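Local coordinates for uncharacterized protein (Methanosarcina mazei, PDB 3R6A) that is of unknown function but belongs to the glyoxalase/bleomycin resistance protein/dioxygenase superfamily and forms a two-chain assembly, at residues 66-76 with 111-119. Sequence-based numbering, arbitrary orientation.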
ATOM      1  N   ASN B  66      -4.327  11.273   0.736  1.00 19.92           N
ATOM      2  CA  ASN B  66      -4.101  11.375   2.174  1.00 20.77           C
ATOM      3  C   ASN B  66      -4.269  10.043   2.895  1.00 20.18           C
ATOM      4  O   ASN B  66      -3.880   9.903   4.053  1.00 19.14           O
ATOM      5  CB  ASN B  66      -5.026  12.425   2.790  1.00 23.26           C
ATOM      6  CG  ASN B  66      -4.720  13.822   2.293  1.00 24.72           C
ATOM      7  OD1 ASN B  66      -3.558  14.223   2.230  1.00 27.59           O
ATOM      8  ND2 ASN B  66      -5.756  14.570   1.945  1.00 26.31           N
ATOM      9  N   THR B  67      -4.846   9.064   2.206  1.00 19.00           N
ATOM     10  CA  THR B  67      -5.045   7.739   2.790  1.00 17.23           C
ATOM     11  C   THR B  67      -3.859   6.855   2.416  1.00 18.56           C
ATOM     12  O   THR B  67      -3.581   6.647   1.236  1.00 19.61           O
ATOM     13  CB  THR B  67      -6.354   7.104   2.280  1.00 18.05           C
ATOM     14  OG1 THR B  67      -7.463   7.920   2.683  1.00 18.63           O
ATOM     15  CG2 THR B  67      -6.531   5.705   2.855  1.00 17.47           C
ATOM     16  N   GLN B  68      -3.165   6.345   3.430  1.00 19.35           N
ATOM     17  CA  GLN B  68      -1.979   5.508   3.241  1.00 20.06           C
ATOM     18  C   GLN B  68      -2.252   4.150   2.596  1.00 18.72           C
ATOM     19  O   GLN B  68      -1.491   3.691   1.737  1.00 19.67           O
ATOM     20  CB  GLN B  68      -1.286   5.279   4.590  1.00 24.47           C
ATOM     21  CG  GLN B  68      -1.014   6.546   5.396  1.00 30.27           C
ATOM     22  CD  GLN B  68      -0.087   7.498   4.682  1.00 34.09           C
ATOM     23  OE1 GLN B  68       1.012   7.122   4.275  1.00 38.81           O
ATOM     24  NE2 GLN B  68      -0.522   8.744   4.529  1.00 35.83           N
ATOM     25  N   ALA B  69      -3.329   3.500   3.020  1.00 16.17           N
ATOM     26  CA  ALA B  69      -3.673   2.182   2.502  1.00 15.03           C
ATOM     27  C   ALA B  69      -5.116   1.838   2.821  1.00 15.35           C
ATOM     28  O   ALA B  69      -5.783   2.549   3.568  1.00 15.13           O
ATOM     29  CB  ALA B  69      -2.749   1.132   3.103  1.00 14.29           C
ATOM     30  N   THR B  70      -5.586   0.738   2.246  1.00 13.64           N
ATOM     31  CA  THR B  70      -6.954   0.282   2.456  1.00 13.64           C
ATOM     32  C   THR B  70      -6.936  -1.123   3.044  1.00 14.03           C
ATOM     33  O   THR B  70      -6.255  -2.015   2.532  1.00 13.06           O
ATOM     34  CB  THR B  70      -7.724   0.290   1.123  1.00 13.03           C
ATOM     35  OG1 THR B  70      -7.876   1.646   0.683  1.00 14.07           O
ATOM     36  CG2 THR B  70      -9.093  -0.359   1.269  1.00 13.45           C
ATOM     37  N   PHE B  71      -7.665  -1.304   4.139  1.00 12.73           N
ATOM     38  CA  PHE B  71      -7.750  -2.598   4.798  1.00 13.11           C
ATOM     39  C   PHE B  71      -9.125  -3.186   4.545  1.00 12.78           C
ATOM     40  O   PHE B  71     -10.128  -2.608   4.958  1.00 13.65           O
ATOM     41  CB  PHE B  71      -7.584  -2.474   6.319  1.00 12.02           C
ATOM     42  CG  PHE B  71      -6.206  -2.081   6.781  1.00 13.23           C
ATOM     43  CD1 PHE B  71      -5.181  -1.814   5.879  1.00 13.81           C
ATOM     44  CD2 PHE B  71      -5.943  -1.968   8.147  1.00 14.14           C
ATOM     45  CE1 PHE B  71      -3.916  -1.439   6.331  1.00 13.70           C
ATOM     46  CE2 PHE B  71      -4.684  -1.593   8.607  1.00 15.37           C
ATOM     47  CZ  PHE B  71      -3.669  -1.329   7.694  1.00 14.28           C
ATOM     48  N   LEU B  72      -9.174  -4.321   3.855  1.00 13.66           N
ATOM     49  CA  LEU B  72     -10.442  -5.009   3.618  1.00 15.77           C
ATOM     50  C   LEU B  72     -10.615  -5.871   4.868  1.00 16.59           C
ATOM     51  O   LEU B  72      -9.733  -6.666   5.205  1.00 16.82           O
ATOM     52  CB  LEU B  72     -10.348  -5.882   2.361  1.00 16.20           C
ATOM     53  CG  LEU B  72     -11.545  -6.757   1.982  1.00 20.18           C
ATOM     54  CD1 LEU B  72     -12.808  -5.914   1.822  1.00 21.82           C
ATOM     55  CD2 LEU B  72     -11.222  -7.481   0.683  1.00 21.01           C
ATOM     56  N   VAL B  73     -11.735  -5.701   5.565  1.00 15.49           N
ATOM     57  CA  VAL B  73     -11.977  -6.438   6.799  1.00 16.97           C
ATOM     58  C   VAL B  73     -13.299  -7.194   6.812  1.00 19.76           C
ATOM     59  O   VAL B  73     -14.185  -6.936   5.999  1.00 19.79           O
ATOM     60  CB  VAL B  73     -11.945  -5.480   8.023  1.00 15.60           C
ATOM     61  CG1 VAL B  73     -10.629  -4.719   8.048  1.00 13.62           C
ATOM     62  CG2 VAL B  73     -13.106  -4.494   7.951  1.00 16.71           C
ATOM     63  N   ASP B  74     -13.427  -8.124   7.752  1.00 22.02           N
ATOM     64  CA  ASP B  74     -14.642  -8.918   7.871  1.00 27.66           C
ATOM     65  C   ASP B  74     -15.769  -8.120   8.526  1.00 28.42           C
ATOM     66  O   ASP B  74     -16.931  -8.237   8.134  1.00 29.53           O
ATOM     67  CB  ASP B  74     -14.354 -10.186   8.682  1.00 29.89           C
ATOM     68  CG  ASP B  74     -14.059  -9.894  10.142  1.00 33.31           C
ATOM     69  OD1 ASP B  74     -13.458  -8.839  10.436  1.00 35.42           O
ATOM     70  OD2 ASP B  74     -14.418 -10.730  10.999  1.00 37.18           O
ATOM     71  N   SER B  75     -15.422  -7.297   9.510  1.00 29.20           N
ATOM     72  CA  SER B  75     -16.421  -6.505  10.220  1.00 29.62           C
ATOM     73  C   SER B  75     -15.944  -5.113  10.627  1.00 27.05           C
ATOM     74  O   SER B  75     -15.067  -4.979  11.478  1.00 29.13           O
ATOM     75  CB  SER B  75     -16.874  -7.266  11.468  1.00 29.86           C
ATOM     76  OG  SER B  75     -17.666  -6.449  12.315  1.00 33.38           O
ATOM     77  N   LEU B  76     -16.531  -4.076  10.035  1.00 25.37           N
ATOM     78  CA  LEU B  76     -16.150  -2.703  10.374  1.00 23.55           C
ATOM     79  C   LEU B  76     -16.400  -2.397  11.842  1.00 24.24           C
ATOM     80  O   LEU B  76     -15.568  -1.789  12.508  1.00 22.36           O
ATOM     81  CB  LEU B  76     -16.940  -1.674   9.563  1.00 22.96           C
ATOM     82  CG  LEU B  76     -16.577  -1.267   8.139  1.00 23.19           C
ATOM     83  CD1 LEU B  76     -17.354   0.011   7.808  1.00 20.35           C
ATOM     84  CD2 LEU B  76     -15.084  -1.025   8.001  1.00 20.82           C
ATOM     85  N   SER B 111      -1.222   7.807  10.879  1.00 15.90           N
ATOM     86  CA  SER B 111      -1.566   7.140   9.628  1.00 14.76           C
ATOM     87  C   SER B 111      -3.062   7.213   9.365  1.00 15.20           C
ATOM     88  O   SER B 111      -3.868   7.072  10.284  1.00 18.01           O
ATOM     89  CB  SER B 111      -1.153   5.669   9.673  1.00 14.14           C
ATOM     90  OG  SER B 111       0.223   5.524   9.970  1.00 16.07           O
ATOM     91  N   VAL B 112      -3.423   7.433   8.106  1.00 15.01           N
ATOM     92  CA  VAL B 112      -4.825   7.492   7.706  1.00 14.01           C
ATOM     93  C   VAL B 112      -5.112   6.237   6.889  1.00 13.60           C
ATOM     94  O   VAL B 112      -4.512   6.015   5.845  1.00 14.50           O
ATOM     95  CB  VAL B 112      -5.114   8.739   6.854  1.00 15.50           C
ATOM     96  CG1 VAL B 112      -6.560   8.712   6.373  1.00 17.40           C
ATOM     97  CG2 VAL B 112      -4.850   9.997   7.684  1.00 17.30           C
ATOM     98  N   ILE B 113      -6.037   5.421   7.381  1.00 14.39           N
ATOM     99  CA  ILE B 113      -6.374   4.164   6.729  1.00 13.08           C
ATOM    100  C   ILE B 113      -7.856   4.048   6.406  1.00 14.72           C
ATOM    101  O   ILE B 113      -8.710   4.448   7.203  1.00 15.19           O
ATOM    102  CB  ILE B 113      -5.998   2.973   7.639  1.00 14.25           C
ATOM    103  CG1 ILE B 113      -4.499   3.005   7.958  1.00 13.31           C
ATOM    104  CG2 ILE B 113      -6.423   1.654   6.979  1.00 14.06           C
ATOM    105  CD1 ILE B 113      -3.589   2.764   6.765  1.00 16.26           C
ATOM    106  N   GLU B 114      -8.158   3.506   5.233  1.00 12.54           N
ATOM    107  CA  GLU B 114      -9.544   3.298   4.845  1.00 14.05           C
ATOM    108  C   GLU B 114      -9.881   1.843   5.151  1.00 14.39           C
ATOM    109  O   GLU B 114      -9.193   0.932   4.687  1.00 15.47           O
ATOM    110  CB  GLU B 114      -9.752   3.560   3.352  1.00 15.19           C
ATOM    111  CG  GLU B 114     -11.145   3.186   2.881  1.00 18.05           C
ATOM    112  CD  GLU B 114     -11.299   3.281   1.379  1.00 23.04           C
ATOM    113  OE1 GLU B 114     -10.347   2.902   0.661  1.00 19.12           O
ATOM    114  OE2 GLU B 114     -12.377   3.721   0.921  1.00 24.34           O
ATOM    115  N   TYR B 115     -10.913   1.630   5.960  1.00 12.14           N
ATOM    116  CA  TYR B 115     -11.356   0.281   6.305  1.00 12.18           C
ATOM    117  C   TYR B 115     -12.599  -0.011   5.471  1.00 11.69           C
ATOM    118  O   TYR B 115     -13.553   0.770   5.462  1.00 12.66           O
ATOM    119  CB  TYR B 115     -11.694   0.190   7.795  1.00 12.06           C
ATOM    120  CG  TYR B 115     -10.478   0.186   8.687  1.00 12.92           C
ATOM    121  CD1 TYR B 115     -10.007  -0.999   9.251  1.00 13.32           C
ATOM    122  CD2 TYR B 115      -9.792   1.369   8.971  1.00 13.05           C
ATOM    123  CE1 TYR B 115      -8.891  -1.009  10.080  1.00 12.06           C
ATOM    124  CE2 TYR B 115      -8.671   1.369   9.797  1.00 12.65           C
ATOM    125  CZ  TYR B 115      -8.229   0.175  10.352  1.00 12.96           C
ATOM    126  OH  TYR B 115      -7.150   0.168  11.207  1.00 13.47           O
ATOM    127  N   VAL B 116     -12.591  -1.140   4.773  1.00 12.97           N
ATOM    128  CA  VAL B 116     -13.718  -1.492   3.922  1.00 15.04           C
ATOM    129  C   VAL B 116     -14.278  -2.865   4.245  1.00 16.22           C
ATOM    130  O   VAL B 116     -13.535  -3.794   4.549  1.00 15.79           O
ATOM    131  CB  VAL B 116     -13.299  -1.474   2.438  1.00 16.51           C
ATOM    132  CG1 VAL B 116     -14.491  -1.810   1.553  1.00 21.73           C
ATOM    133  CG2 VAL B 116     -12.726  -0.113   2.079  1.00 19.00           C
ATOM    134  N   GLU B 117     -15.599  -2.979   4.171  1.00 17.76           N
ATOM    135  CA  GLU B 117     -16.288  -4.235   4.418  1.00 21.16           C
ATOM    136  C   GLU B 117     -17.128  -4.488   3.173  1.00 23.02           C
ATOM    137  O   GLU B 117     -17.949  -3.657   2.798  1.00 21.57           O
ATOM    138  CB  GLU B 117     -17.198  -4.110   5.641  1.00 24.29           C
ATOM    139  CG  GLU B 117     -17.889  -5.401   6.045  1.00 30.50           C
ATOM    140  CD  GLU B 117     -18.890  -5.194   7.166  1.00 33.51           C
ATOM    141  OE1 GLU B 117     -18.480  -4.769   8.266  1.00 33.09           O
ATOM    142  OE2 GLU B 117     -20.093  -5.450   6.943  1.00 37.26           O
ATOM    143  N   HIS B 118     -16.906  -5.622   2.519  1.00 24.73           N
ATOM    144  CA  HIS B 118     -17.655  -5.958   1.316  1.00 28.51           C
ATOM    145  C   HIS B 118     -18.915  -6.747   1.657  1.00 31.34           C
ATOM    146  O   HIS B 118     -18.895  -7.631   2.515  1.00 32.20           O
ATOM    147  CB  HIS B 118     -16.775  -6.772   0.361  1.00 28.44           C
ATOM    148  CG  HIS B 118     -15.753  -5.955  -0.370  1.00 28.97           C
ATOM    149  ND1 HIS B 118     -14.678  -6.521  -1.020  1.00 30.12           N
ATOM    150  CD2 HIS B 118     -15.661  -4.620  -0.579  1.00 28.32           C
ATOM    151  CE1 HIS B 118     -13.967  -5.569  -1.600  1.00 29.24           C
ATOM    152  NE2 HIS B 118     -14.542  -4.408  -1.348  1.00 30.60           N
ATOM    153  N   SER B 119     -20.015  -6.412   0.993  1.00 34.33           N
ATOM    154  CA  SER B 119     -21.271  -7.113   1.222  1.00 36.66           C
ATOM    155  C   SER B 119     -21.243  -8.404   0.412  1.00 37.94           C
ATOM    156  O   SER B 119     -20.209  -8.763  -0.152  1.00 38.83           O
ATOM    157  CB  SER B 119     -22.451  -6.238   0.791  1.00 36.76           C
ATOM    158  OG  SER B 119     -22.331  -5.854  -0.567  1.00 39.34           O
TER
HETATM  159  O   HOH W   1     -15.421  -7.603   3.755  1.00 29.47           O
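F71 and Y115 sit abreast on two parallel strands, 69-73 and 112-118, neighbours within the curved mixed sheet of the glyoxalase/bleomycin-resistance fold; strand 5-14 flanks the first and strand 100-106 the second. The backbone ladder starts with Q68 N to V112 O and E114 N to A69 O, then runs from F71 N to E114 O (2.8 Å), back from V116 N to F71 O, and on from V73 N to V116 O. One step further, a water replaces the direct bond, giving a proton to V73 O and accepting one from H118 N.

Apolar packing fills the face that carries F71. I113 CG2 lies over the centre of the F71 ring, 3.7 Å from its centroid, while the edge of that ring turns toward the face of Y115, the planes at 74°. V73 CG1 reaches the edge of Y115, whose hydroxyl bonds to H107; I51 and L27 of the second subunit pack on F71 and Y115, respectively. On the opposite face, L72 CD1 stands over the H118 ring, 3.5 Å from its centroid.

Two glutamates add polar links. T70 OG1 donates to the anti lone pair of E114 OE1 (2.8 Å), and R11 NH1 reaches both T70 OG1, by a hydrogen bond, and E114 OE1, by a salt bridge. E117, with CG anti to the backbone N (chi1 -176°) and its chain extended, reaches past D74 to the start of helix 76-84, where L76 N meets its OE1 at 2.7 Å. The N-H...O angle of this bond from L76 N to E117 OE1 is 171°, almost straight.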